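Local coordinates for LPP20 lipofamily protein (Helicobacter pylori R046Wa, PDB 4KZS) that is of unknown function but is secreted by this human pathogen and may be connected with the outer membrane and the Tol-Pal system, at residues Q16-G22 with R98-N104; L37-V41 with D77-V83; V47-I52 with R152-Y157; L144-M148 with L164-E168. All blocks are in the same frame, centred on the assembly; numbering follows the deposited sequence.

Interaction 1 of 4, residues Q16-G22 with R98-N104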
loop_
_atom_site.group_PDB
_atom_site.type_symbol
_atom_site.label_atom_id
_atom_site.label_comp_id
_atom_site.label_asym_id
_atom_site.label_seq_id
_atom_site.Cartn_x
_atom_site.Cartn_y
_atom_site.Cartn_z
ATOM N N GLN A 16 11.348 -20.652 22.820
ATOM C CA GLN A 16 11.007 -21.068 24.219
ATOM C C GLN A 16 11.062 -19.878 25.182
ATOM O O GLN A 16 10.197 -19.753 26.069
ATOM C CB GLN A 16 11.963 -22.172 24.699
ATOM C CG GLN A 16 11.689 -22.693 26.111
ATOM C CD GLN A 16 12.951 -23.168 26.831
ATOM O OE1 GLN A 16 13.758 -22.353 27.302
ATOM N NE2 GLN A 16 13.124 -24.490 26.929
ATOM N N LYS A 17 12.082 -19.026 24.985
ATOM C CA LYS A 17 12.382 -17.841 25.820
ATOM C C LYS A 17 11.298 -16.764 25.672
ATOM O O LYS A 17 11.461 -15.823 24.891
ATOM C CB LYS A 17 13.748 -17.226 25.447
ATOM C CG LYS A 17 14.910 -18.189 25.188
ATOM C CD LYS A 17 16.138 -17.459 24.620
ATOM C CE LYS A 17 15.948 -16.994 23.177
ATOM N NZ LYS A 17 17.043 -16.106 22.693
ATOM N N GLY A 18 10.192 -16.908 26.404
ATOM C CA GLY A 18 9.080 -15.987 26.266
ATOM C C GLY A 18 7.772 -16.567 25.734
ATOM O O GLY A 18 7.737 -17.465 24.883
ATOM N N TYR A 19 6.687 -16.010 26.256
ATOM C CA TYR A 19 5.348 -16.305 25.839
ATOM C C TYR A 19 4.554 -15.101 26.212
ATOM O O TYR A 19 4.569 -14.706 27.360
ATOM C CB TYR A 19 4.820 -17.467 26.636
ATOM C CG TYR A 19 4.704 -18.752 25.879
ATOM C CD1 TYR A 19 3.869 -18.837 24.778
ATOM C CD2 TYR A 19 5.398 -19.906 26.288
ATOM C CE1 TYR A 19 3.752 -20.012 24.071
ATOM C CE2 TYR A 19 5.273 -21.111 25.619
ATOM C CZ TYR A 19 4.453 -21.148 24.498
ATOM O OH TYR A 19 4.307 -22.301 23.776
ATOM N N LEU A 20 3.836 -14.528 25.270
ATOM C CA LEU A 20 3.024 -13.348 25.553
ATOM C C LEU A 20 1.559 -13.723 25.625
ATOM O O LEU A 20 1.109 -14.581 24.851
ATOM C CB LEU A 20 3.225 -12.281 24.480
ATOM C CG LEU A 20 4.662 -11.763 24.426
ATOM C CD1 LEU A 20 4.811 -10.766 23.291
ATOM C CD2 LEU A 20 5.031 -11.133 25.772
ATOM N N TYR A 21 0.815 -13.084 26.537
ATOM C CA TYR A 21 -0.590 -13.433 26.745
ATOM C C TYR A 21 -1.599 -12.365 26.319
ATOM O O TYR A 21 -1.270 -11.197 26.213
ATOM C CB TYR A 21 -0.769 -13.778 28.213
ATOM C CG TYR A 21 -0.052 -15.060 28.576
ATOM C CD1 TYR A 21 1.292 -15.073 28.849
ATOM C CD2 TYR A 21 -0.713 -16.254 28.573
ATOM C CE1 TYR A 21 1.951 -16.252 29.130
ATOM C CE2 TYR A 21 -0.058 -17.421 28.853
ATOM C CZ TYR A 21 1.260 -17.417 29.132
ATOM O OH TYR A 21 1.867 -18.619 29.441
ATOM N N GLY A 22 -2.842 -12.763 26.114
ATOM C CA GLY A 22 -3.910 -11.844 25.824
ATOM C C GLY A 22 -5.200 -12.537 26.226
ATOM O O GLY A 22 -5.248 -13.790 26.236
ATOM N N ARG A 98 -8.482 -16.983 26.596
ATOM C CA ARG A 98 -7.162 -16.426 26.763
ATOM C C ARG A 98 -6.207 -17.143 25.792
ATOM O O ARG A 98 -6.348 -18.327 25.564
ATOM C CB ARG A 98 -6.779 -16.601 28.205
ATOM C CG ARG A 98 -5.375 -16.179 28.564
ATOM C CD ARG A 98 -4.980 -17.238 29.582
ATOM N NE ARG A 98 -4.342 -16.591 30.685
ATOM C CZ ARG A 98 -3.713 -17.216 31.649
ATOM N NH1 ARG A 98 -3.686 -18.539 31.712
ATOM N NH2 ARG A 98 -3.155 -16.483 32.575
ATOM N N VAL A 99 -5.271 -16.401 25.213
ATOM C CA VAL A 99 -4.448 -16.871 24.130
ATOM C C VAL A 99 -3.067 -16.433 24.429
ATOM O O VAL A 99 -2.857 -15.552 25.228
ATOM C CB VAL A 99 -4.799 -16.239 22.779
ATOM C CG1 VAL A 99 -6.187 -16.618 22.364
ATOM C CG2 VAL A 99 -4.778 -14.746 22.889
ATOM N N ARG A 100 -2.104 -17.123 23.836
ATOM C CA ARG A 100 -0.714 -16.767 23.976
ATOM C C ARG A 100 0.049 -17.159 22.742
ATOM O O ARG A 100 -0.453 -17.921 21.866
ATOM C CB ARG A 100 -0.131 -17.477 25.163
ATOM C CG ARG A 100 -0.114 -18.979 25.005
ATOM C CD ARG A 100 0.556 -19.585 26.211
ATOM N NE ARG A 100 0.862 -21.000 25.993
ATOM C CZ ARG A 100 1.676 -21.707 26.787
ATOM N NH1 ARG A 100 2.238 -21.162 27.859
ATOM N NH2 ARG A 100 1.914 -22.963 26.532
ATOM N N ILE A 101 1.274 -16.661 22.653
ATOM C CA ILE A 101 2.129 -17.028 21.528
ATOM C C ILE A 101 3.520 -16.920 21.964
ATOM O O ILE A 101 3.856 -16.014 22.723
ATOM C CB ILE A 101 1.961 -16.090 20.337
ATOM C CG1 ILE A 101 2.724 -16.634 19.139
ATOM C CG2 ILE A 101 2.380 -14.639 20.675
ATOM C CD1 ILE A 101 2.225 -16.088 17.796
ATOM N N ASN A 102 4.315 -17.870 21.489
ATOM C CA ASN A 102 5.744 -17.933 21.709
ATOM C C ASN A 102 6.445 -16.709 21.125
ATOM O O ASN A 102 6.273 -16.377 19.978
ATOM C CB ASN A 102 6.246 -19.178 21.019
ATOM C CG ASN A 102 7.709 -19.387 21.245
ATOM O OD1 ASN A 102 8.542 -18.794 20.562
ATOM N ND2 ASN A 102 8.038 -20.236 22.201
ATOM N N GLN A 103 7.225 -16.016 21.907
ATOM C CA GLN A 103 7.913 -14.858 21.374
ATOM C C GLN A 103 8.726 -15.174 20.159
ATOM O O GLN A 103 8.692 -14.408 19.179
ATOM C CB GLN A 103 8.775 -14.195 22.422
ATOM C CG GLN A 103 7.945 -13.245 23.249
ATOM C CD GLN A 103 8.776 -12.405 24.182
ATOM O OE1 GLN A 103 9.175 -12.865 25.266
ATOM N NE2 GLN A 103 9.044 -11.160 23.772
ATOM N N ASN A 104 9.427 -16.298 20.178
ATOM C CA ASN A 104 10.247 -16.629 19.025
ATOM C C ASN A 104 9.426 -17.001 17.781
ATOM O O ASN A 104 9.729 -16.563 16.671
ATOM C CB ASN A 104 11.346 -17.639 19.387
ATOM C CG ASN A 104 12.357 -17.050 20.384
ATOM O OD1 ASN A 104 12.800 -15.896 20.234
ATOM N ND2 ASN A 104 12.712 -17.831 21.424
#
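L20 and I101 form an antiparallel hydrogen-bonded pair: L20 N donates to I101 O at 2.9 Å, and I101 N returns a bond to L20 O. G22 and V99 repeat this exchange, so four backbone bonds join segments 19-22 and 98-102, whose N-to-C directions differ by 159°. Beyond the paired residues, Q103 N at the helix start makes a weak 3.3 Å bond to G18 O.

Aromatic and cationic groups meet on the face bearing Y19, Y21 and R100. The R100 guanidinium lies flat on Y19, planes 2° apart and R100 CZ 3.7 Å from the ring centroid, a stacked cation-pi pair. Chi1 of 64° sets R100 CG between its own N and C, and the extended chain runs between the two tyrosines. R100 CB sits over one face of Y21, 4.0 Å from the ring centroid, a CH-pi contact. At the guanidinium edge R100 NH1 donates to Y21 OH over 3.0 Å, while E84 takes the salt bridge from R100 NE and a hydrogen bond with Y19 OH.

L20 CG meets the aliphatic CG of Q103 at 3.8 Å. The arrangement is that of neighbouring strands in a three-stranded antiparallel sheet, ending where N102 N-caps helix 103-121.

Interaction 2 of 4, residues L37-V41 with D77-V83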
loop_
_atom_site.group_PDB
_atom_site.type_symbol
_atom_site.label_atom_id
_atom_site.label_comp_id
_atom_site.label_asym_id
_atom_site.label_seq_id
_atom_site.Cartn_x
_atom_site.Cartn_y
_atom_site.Cartn_z
ATOM N N LEU A 37 -7.459 -11.976 20.937
ATOM C CA LEU A 37 -6.355 -11.677 19.986
ATOM C C LEU A 37 -6.010 -10.215 19.997
ATOM O O LEU A 37 -4.830 -9.821 20.050
ATOM C CB LEU A 37 -6.739 -11.921 18.539
ATOM C CG LEU A 37 -6.771 -13.282 17.893
ATOM C CD1 LEU A 37 -6.547 -13.000 16.415
ATOM C CD2 LEU A 37 -5.677 -14.156 18.475
ATOM N N ALA A 38 -7.045 -9.390 19.842
ATOM C CA ALA A 38 -6.834 -7.963 19.836
ATOM C C ALA A 38 -5.969 -7.667 21.036
ATOM O O ALA A 38 -4.883 -7.087 20.913
ATOM C CB ALA A 38 -8.148 -7.258 19.943
ATOM N N ASP A 39 -6.391 -8.172 22.193
ATOM C CA ASP A 39 -5.691 -7.837 23.398
ATOM C C ASP A 39 -4.280 -8.379 23.370
ATOM O O ASP A 39 -3.354 -7.781 23.925
ATOM C CB ASP A 39 -6.459 -8.278 24.625
ATOM C CG ASP A 39 -5.695 -8.025 25.877
ATOM O OD1 ASP A 39 -5.288 -6.859 26.114
ATOM O OD2 ASP A 39 -5.462 -9.006 26.603
ATOM N N LEU A 40 -4.110 -9.495 22.676
ATOM C CA LEU A 40 -2.777 -10.103 22.514
ATOM C C LEU A 40 -1.864 -9.282 21.590
ATOM O O LEU A 40 -0.677 -9.076 21.948
ATOM C CB LEU A 40 -2.898 -11.563 22.010
ATOM C CG LEU A 40 -1.635 -12.082 21.369
ATOM C CD1 LEU A 40 -0.505 -11.981 22.356
ATOM C CD2 LEU A 40 -1.853 -13.528 21.092
ATOM N N VAL A 41 -2.395 -8.820 20.439
ATOM C CA VAL A 41 -1.608 -7.992 19.545
ATOM C C VAL A 41 -1.221 -6.740 20.272
ATOM O O VAL A 41 -0.051 -6.328 20.233
ATOM C CB VAL A 41 -2.338 -7.608 18.233
ATOM C CG1 VAL A 41 -2.623 -8.827 17.356
ATOM C CG2 VAL A 41 -3.634 -6.882 18.507
ATOM N N ASP A 77 -3.529 -8.147 13.448
ATOM C CA ASP A 77 -3.608 -9.606 13.124
ATOM C C ASP A 77 -2.823 -10.007 11.899
ATOM O O ASP A 77 -2.257 -11.086 11.837
ATOM C CB ASP A 77 -5.030 -10.048 12.835
ATOM C CG ASP A 77 -6.011 -9.563 13.851
ATOM O OD1 ASP A 77 -5.626 -8.837 14.794
ATOM O OD2 ASP A 77 -7.198 -9.924 13.706
ATOM N N LEU A 78 -2.854 -9.152 10.884
ATOM C CA LEU A 78 -2.028 -9.322 9.714
ATOM C C LEU A 78 -0.685 -9.922 10.104
ATOM O O LEU A 78 -0.128 -10.739 9.346
ATOM C CB LEU A 78 -1.760 -7.950 9.065
ATOM C CG LEU A 78 -2.767 -7.417 8.055
ATOM C CD1 LEU A 78 -4.211 -7.542 8.554
ATOM C CD2 LEU A 78 -2.393 -5.988 7.667
ATOM N N GLU A 79 -0.174 -9.480 11.266
ATOM C CA GLU A 79 1.165 -9.829 11.751
ATOM C C GLU A 79 1.349 -11.184 12.398
ATOM O O GLU A 79 2.478 -11.632 12.600
ATOM C CB GLU A 79 1.670 -8.772 12.709
ATOM C CG GLU A 79 2.339 -7.632 11.984
ATOM C CD GLU A 79 1.345 -6.771 11.279
ATOM O OE1 GLU A 79 0.606 -6.072 12.001
ATOM O OE2 GLU A 79 1.310 -6.804 10.022
ATOM N N LEU A 80 0.252 -11.834 12.739
ATOM C CA LEU A 80 0.274 -13.127 13.380
ATOM C C LEU A 80 -0.355 -14.149 12.494
ATOM O O LEU A 80 -0.942 -13.781 11.476
ATOM C CB LEU A 80 -0.676 -13.052 14.565
ATOM C CG LEU A 80 -0.480 -12.092 15.707
ATOM C CD1 LEU A 80 -1.382 -12.596 16.831
ATOM C CD2 LEU A 80 0.993 -12.094 16.082
ATOM N N ASN A 81 -0.429 -15.388 13.023
ATOM C CA ASN A 81 -1.081 -16.595 12.440
ATOM C C ASN A 81 -2.246 -17.547 12.931
ATOM O O ASN A 81 -3.477 -17.426 12.622
ATOM C CB ASN A 81 0.065 -17.559 12.303
ATOM C CG ASN A 81 1.398 -16.836 12.139
ATOM O OD1 ASN A 81 1.751 -15.931 12.939
ATOM N ND2 ASN A 81 2.145 -17.209 11.089
ATOM N N ASN A 82 -1.784 -18.523 13.694
ATOM C CA ASN A 82 -2.559 -19.495 14.391
ATOM C C ASN A 82 -1.755 -19.697 15.742
ATOM O O ASN A 82 -0.662 -20.388 15.739
ATOM C CB ASN A 82 -2.498 -20.766 13.604
ATOM C CG ASN A 82 -1.052 -21.227 13.364
ATOM O OD1 ASN A 82 -0.454 -21.886 14.255
ATOM N ND2 ASN A 82 -0.468 -20.878 12.178
ATOM N N VAL A 83 -2.288 -19.085 16.831
ATOM C CA VAL A 83 -1.689 -18.899 18.162
ATOM C C VAL A 83 -2.424 -19.839 19.121
ATOM O O VAL A 83 -3.512 -20.305 18.784
ATOM C CB VAL A 83 -1.994 -17.453 18.676
ATOM C CG1 VAL A 83 -1.815 -16.428 17.585
ATOM C CG2 VAL A 83 -3.437 -17.294 19.213
#
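L37 touches V83 through one methyl and lies near D77 with the other: CD2 of L37 is 3.9 Å from CG2 of V83, and CD1 of L37 comes within 4.2 Å of OD2 of D77. L37 and D77 are nearly perpendicular as side chains. Chi1 of -79° sets L37 CG opposite its own carbonyl carbon, and from there the two methyls face different residues of segment 77-83.

L40, three residues on and buried, reaches the loop more distantly. L40 CD2 is 4.4 Å from L80 CD1 and 4.5 Å from V83 CG2. The same CD2 methyl also packs on V99 of strand 94-102.

V41 completes the helical face with one branch. V41 CG1 lies 4.0 Å from L80 CD1 and 3.9 Å from D77 OD1. L80 also packs on F106 of helix 103-121, while V83 touches V99 and I101 of the sheet.

Among L37, L40, V41, L80 and V83 the interaction is dispersive, between branched aliphatic ends; the whole contact buries a summed 280 Å². The D77 carboxylate borders this patch, its oxygens meeting methyl groups at van der Waals distance and making neither hydrogen bond nor salt bridge to 37-41.

Interaction 3 of 4, residues V47-I52 with R152-Y157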
loop_
_atom_site.group_PDB
_atom_site.type_symbol
_atom_site.label_atom_id
_atom_site.label_comp_id
_atom_site.label_asym_id
_atom_site.label_seq_id
_atom_site.Cartn_x
_atom_site.Cartn_y
_atom_site.Cartn_z
ATOM N N VAL A 47 5.380 -4.594 24.355
ATOM C CA VAL A 47 6.688 -5.271 24.487
ATOM C C VAL A 47 7.631 -4.945 23.328
ATOM O O VAL A 47 8.831 -4.857 23.503
ATOM C CB VAL A 47 6.513 -6.828 24.633
ATOM C CG1 VAL A 47 7.655 -7.624 24.030
ATOM C CG2 VAL A 47 6.364 -7.222 26.085
ATOM N N VAL A 48 7.079 -4.778 22.140
ATOM C CA VAL A 48 7.893 -4.555 20.961
ATOM C C VAL A 48 8.356 -3.101 20.890
ATOM O O VAL A 48 9.559 -2.836 20.753
ATOM C CB VAL A 48 7.122 -4.981 19.703
ATOM C CG1 VAL A 48 7.740 -4.437 18.460
ATOM C CG2 VAL A 48 7.115 -6.478 19.616
ATOM N N ASN A 49 7.411 -2.165 21.007
ATOM C CA ASN A 49 7.738 -0.740 20.939
ATOM C C ASN A 49 8.787 -0.353 21.965
ATOM O O ASN A 49 9.698 0.414 21.674
ATOM C CB ASN A 49 6.496 0.112 21.095
ATOM C CG ASN A 49 5.538 0.022 19.881
ATOM O OD1 ASN A 49 5.819 0.537 18.781
ATOM N ND2 ASN A 49 4.386 -0.615 20.094
ATOM N N SER A 50 8.701 -0.929 23.155
ATOM C CA SER A 50 9.664 -0.614 24.210
ATOM C C SER A 50 10.947 -1.432 24.091
ATOM O O SER A 50 11.774 -1.439 24.999
ATOM C CB SER A 50 9.030 -0.811 25.595
ATOM O OG SER A 50 9.136 -2.158 26.022
ATOM N N GLN A 51 11.097 -2.152 22.989
ATOM C CA GLN A 51 12.286 -2.967 22.781
ATOM C C GLN A 51 13.118 -2.221 21.781
ATOM O O GLN A 51 14.333 -2.374 21.720
ATOM C CB GLN A 51 11.901 -4.340 22.242
ATOM C CG GLN A 51 13.052 -5.150 21.665
ATOM C CD GLN A 51 14.141 -5.471 22.667
ATOM O OE1 GLN A 51 13.883 -5.730 23.854
ATOM N NE2 GLN A 51 15.372 -5.481 22.183
ATOM N N ILE A 52 12.434 -1.420 20.978
ATOM C CA ILE A 52 13.096 -0.571 20.024
ATOM C C ILE A 52 13.462 0.699 20.775
ATOM O O ILE A 52 14.449 1.362 20.442
ATOM C CB ILE A 52 12.172 -0.206 18.849
ATOM C CG1 ILE A 52 11.663 -1.456 18.145
ATOM C CG2 ILE A 52 12.885 0.715 17.862
ATOM C CD1 ILE A 52 10.570 -1.154 17.145
ATOM N N ARG A 152 12.015 -2.796 11.183
ATOM C CA ARG A 152 12.500 -2.093 12.358
ATOM C C ARG A 152 12.429 -3.050 13.546
ATOM O O ARG A 152 13.424 -3.243 14.253
ATOM C CB ARG A 152 11.709 -0.815 12.627
ATOM C CG ARG A 152 12.614 0.336 13.046
ATOM C CD ARG A 152 11.872 1.632 13.351
ATOM N NE ARG A 152 10.634 1.808 12.588
ATOM C CZ ARG A 152 9.531 2.390 13.073
ATOM N NH1 ARG A 152 9.476 2.863 14.332
ATOM N NH2 ARG A 152 8.459 2.495 12.297
ATOM N N ILE A 153 11.268 -3.686 13.720
ATOM C CA ILE A 153 11.120 -4.693 14.750
ATOM C C ILE A 153 12.199 -5.762 14.666
ATOM O O ILE A 153 12.902 -6.024 15.661
ATOM C CB ILE A 153 9.767 -5.374 14.660
ATOM C CG1 ILE A 153 8.695 -4.296 14.696
ATOM C CG2 ILE A 153 9.638 -6.375 15.797
ATOM C CD1 ILE A 153 7.290 -4.821 14.667
ATOM N N LEU A 154 12.334 -6.373 13.485
ATOM C CA LEU A 154 13.259 -7.496 13.318
ATOM C C LEU A 154 14.678 -7.114 13.703
ATOM O O LEU A 154 15.335 -7.861 14.426
ATOM C CB LEU A 154 13.213 -8.033 11.902
ATOM C CG LEU A 154 11.913 -8.772 11.634
ATOM C CD1 LEU A 154 11.822 -9.284 10.208
ATOM C CD2 LEU A 154 11.820 -9.915 12.617
ATOM N N LYS A 155 15.141 -5.939 13.251
ATOM C CA LYS A 155 16.498 -5.478 13.581
ATOM C C LYS A 155 16.621 -5.224 15.049
ATOM O O LYS A 155 17.643 -5.557 15.643
ATOM C CB LYS A 155 16.939 -4.239 12.780
ATOM C CG LYS A 155 17.205 -4.555 11.310
ATOM C CD LYS A 155 18.304 -3.733 10.657
ATOM C CE LYS A 155 17.810 -2.347 10.270
ATOM N NZ LYS A 155 18.593 -1.813 9.113
ATOM N N ALA A 156 15.572 -4.682 15.656
ATOM C CA ALA A 156 15.568 -4.487 17.110
ATOM C C ALA A 156 15.643 -5.771 17.906
ATOM O O ALA A 156 15.849 -5.713 19.110
ATOM C CB ALA A 156 14.363 -3.688 17.559
ATOM N N TYR A 157 15.463 -6.922 17.260
ATOM C CA TYR A 157 15.578 -8.219 17.960
ATOM C C TYR A 157 16.765 -9.014 17.457
ATOM O O TYR A 157 17.017 -10.092 17.949
ATOM C CB TYR A 157 14.275 -9.047 17.885
ATOM C CG TYR A 157 13.225 -8.635 18.901
ATOM C CD1 TYR A 157 12.235 -7.713 18.582
ATOM C CD2 TYR A 157 13.240 -9.156 20.207
ATOM C CE1 TYR A 157 11.264 -7.345 19.523
ATOM C CE2 TYR A 157 12.292 -8.802 21.146
ATOM C CZ TYR A 157 11.307 -7.893 20.820
ATOM O OH TYR A 157 10.373 -7.507 21.803
#
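Two helices, 29-53 and 135-157, pack here at their C-terminal parts, with the short axes 9.5 Å apart at closest approach and inclined at 65°. The joint links the LPP20 lipoprotein region to the middle-domain region, and its aromatic member is Y157, over one ring face of which Q51 lies. CG of Q51 is 3.7 Å from the Y157 ring centroid, a CH-pi contact displaced toward the phenol carbon CZ.

Q51 is turned at chi2 (61°), which carries its amide past the ring to the backbone of A156. There Q51 NE2 donates to A156 O over 3.1 Å, with 156° at the hydrogen. The amide plane is moderately inclined to the ring.

Two aliphatic pairs complete the contact. I52 CG1 meets A156 CB at 3.6 Å, where the alpha carbons of these residues are 5.5 Å apart. V48 CG1 is 3.8 Å from I153 CG2, these two side chains crossing nearly perpendicularly, and L73 touches both V48 and I153 from a loop.

One glutamine thus plays two roles, giving its CG methylene to the ring in a CH-pi contact and an NE2 N-H to the backbone carbonyl of A156, a bond that probably limits rotation of its amide.

Interaction 4 of 4, residues L144-M148 with L164-E168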
loop_
_atom_site.group_PDB
_atom_site.type_symbol
_atom_site.label_atom_id
_atom_site.label_comp_id
_atom_site.label_asym_id
_atom_site.label_seq_id
_atom_site.Cartn_x
_atom_site.Cartn_y
_atom_site.Cartn_z
ATOM N N LEU A 144 6.682 -1.378 0.652
ATOM C CA LEU A 144 7.761 -0.693 1.303
ATOM C C LEU A 144 7.257 -0.085 2.608
ATOM O O LEU A 144 7.933 -0.107 3.651
ATOM C CB LEU A 144 8.311 0.342 0.348
ATOM C CG LEU A 144 9.618 -0.022 -0.359
ATOM C CD1 LEU A 144 9.721 -1.486 -0.693
ATOM C CD2 LEU A 144 9.815 0.781 -1.618
ATOM N N ALA A 145 6.024 0.378 2.592
ATOM C CA ALA A 145 5.432 0.872 3.821
ATOM C C ALA A 145 5.107 -0.228 4.874
ATOM O O ALA A 145 5.215 0.042 6.067
ATOM C CB ALA A 145 4.204 1.637 3.464
ATOM N N LYS A 146 4.678 -1.432 4.466
ATOM C CA LYS A 146 4.486 -2.550 5.430
ATOM C C LYS A 146 5.839 -3.038 5.927
ATOM O O LYS A 146 6.040 -3.194 7.132
ATOM C CB LYS A 146 3.783 -3.733 4.805
ATOM C CG LYS A 146 2.434 -3.488 4.146
ATOM C CD LYS A 146 1.310 -3.878 5.089
ATOM C CE LYS A 146 -0.049 -3.952 4.399
ATOM N NZ LYS A 146 -1.108 -4.402 5.361
ATOM N N ALA A 147 6.772 -3.247 5.000
ATOM C CA ALA A 147 8.112 -3.780 5.296
ATOM C C ALA A 147 8.934 -2.966 6.287
ATOM O O ALA A 147 9.605 -3.525 7.170
ATOM C CB ALA A 147 8.923 -3.976 4.000
ATOM N N MET A 148 8.958 -1.654 6.146
ATOM C CA MET A 148 9.889 -0.932 6.982
ATOM C C MET A 148 9.606 -1.080 8.479
ATOM O O MET A 148 10.511 -1.346 9.286
ATOM C CB MET A 148 9.889 0.520 6.587
ATOM C CG MET A 148 10.680 0.748 5.342
ATOM S SD MET A 148 10.533 2.459 4.857
ATOM C CE MET A 148 11.339 3.235 6.285
ATOM N N LEU A 164 16.500 -2.823 2.547
ATOM C CA LEU A 164 15.485 -2.321 1.624
ATOM C C LEU A 164 16.021 -1.186 0.777
ATOM O O LEU A 164 15.488 -0.923 -0.294
ATOM C CB LEU A 164 14.244 -1.850 2.370
ATOM C CG LEU A 164 13.417 -2.998 2.940
ATOM C CD1 LEU A 164 12.492 -2.517 4.051
ATOM C CD2 LEU A 164 12.643 -3.686 1.838
ATOM N N GLU A 165 17.078 -0.532 1.255
ATOM C CA GLU A 165 17.723 0.589 0.563
ATOM C C GLU A 165 17.730 0.445 -0.954
ATOM O O GLU A 165 17.513 1.411 -1.686
ATOM C CB GLU A 165 19.156 0.780 1.049
ATOM C CG GLU A 165 20.042 1.564 0.084
ATOM C CD GLU A 165 21.209 2.253 0.754
ATOM O OE1 GLU A 165 22.102 2.737 0.012
ATOM O OE2 GLU A 165 21.227 2.311 2.011
ATOM N N ASN A 166 17.972 -0.767 -1.419
ATOM C CA ASN A 166 18.071 -0.997 -2.830
ATOM C C ASN A 166 16.752 -0.885 -3.501
ATOM O O ASN A 166 16.654 -0.386 -4.614
ATOM C CB ASN A 166 18.618 -2.382 -3.085
ATOM C CG ASN A 166 19.659 -2.375 -4.159
ATOM O OD1 ASN A 166 19.326 -2.373 -5.348
ATOM N ND2 ASN A 166 20.944 -2.326 -3.750
ATOM N N TYR A 167 15.738 -1.397 -2.829
ATOM C CA TYR A 167 14.421 -1.402 -3.381
ATOM C C TYR A 167 13.899 0.000 -3.385
ATOM O O TYR A 167 13.250 0.424 -4.327
ATOM C CB TYR A 167 13.525 -2.244 -2.528
ATOM C CG TYR A 167 13.496 -3.684 -2.919
ATOM C CD1 TYR A 167 13.476 -4.064 -4.254
ATOM C CD2 TYR A 167 13.428 -4.671 -1.951
ATOM C CE1 TYR A 167 13.416 -5.395 -4.613
ATOM C CE2 TYR A 167 13.359 -6.002 -2.301
ATOM C CZ TYR A 167 13.359 -6.363 -3.633
ATOM O OH TYR A 167 13.288 -7.689 -4.000
ATOM N N GLU A 168 14.193 0.729 -2.327
ATOM C CA GLU A 168 13.789 2.098 -2.261
ATOM C C GLU A 168 14.290 2.821 -3.510
ATOM O O GLU A 168 13.495 3.306 -4.302
ATOM C CB GLU A 168 14.302 2.718 -0.982
ATOM C CG GLU A 168 13.514 2.250 0.225
ATOM C CD GLU A 168 12.237 3.038 0.451
ATOM O OE1 GLU A 168 11.466 2.696 1.364
ATOM O OE2 GLU A 168 11.998 4.023 -0.257
#
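L164 meets A147 and M148 with a single methyl. Its CD1 is 3.9 Å from A147 CB and 4.0 Å from M148 CG, so this branch rests on two successive residues of helix 135-157. The other methyl, L164 CD2, faces L144 CD1 at a looser 4.4 Å. A methylene extends the apolar surface further, with Y167 CB 4.3 Å from that same L144 methyl.

E168 runs beside L144, the two side chains pointing in opposite directions. E168 OE1 lies 3.7 Å from L144 CG and 3.6 Å from M148 SD, while its carboxyl carbon CD approaches L144 CD2 at 3.9 Å. A bend at chi2 (-84°) in E168 turns the carboxylate back across the leucine. The glutamate and methionine side chains meet at about a right angle.

Backbone bonds position the participants. M148 N bonds to L144 O, placing the leucine and methionine one helical turn apart, and E168 N bonds to L164 O, giving the opposing pair the same spacing. The nearest alpha-carbon pairs, L144 with E168 and M148 with L164, run in opposite chain order.

Helix 103-121 adjoins both segments: L144 packs on F121, L164 on Y114, and the Y167 ring makes edge-to-face contacts with Y118 and F121. Helix 165-172 is thereby set against both helix 135-157 and helix 103-121, consistent with a three-helix bundle.

From the N terminus, strand 19-26 leads into helix 29-53, and interaction 1 closes the long loop that returns through strand 94-102. Interaction 2 is nested inside it, placing the segment before strand 84-91 against that helix; the two contacts touch, their centres about 11 Å apart. Interaction 3 crosses both, because helix 29-53 reaches forward to helix 135-157 and so ties the sheet-bearing region to the helical middle region. Interaction 4 closes a shorter loop from helix 135-157 to helix 165-172 and crosses interaction 3, with which it shares the former helix. Interactions 1 and 2 precede it in series, although L78 and K146 bring 77-83 against 144-148.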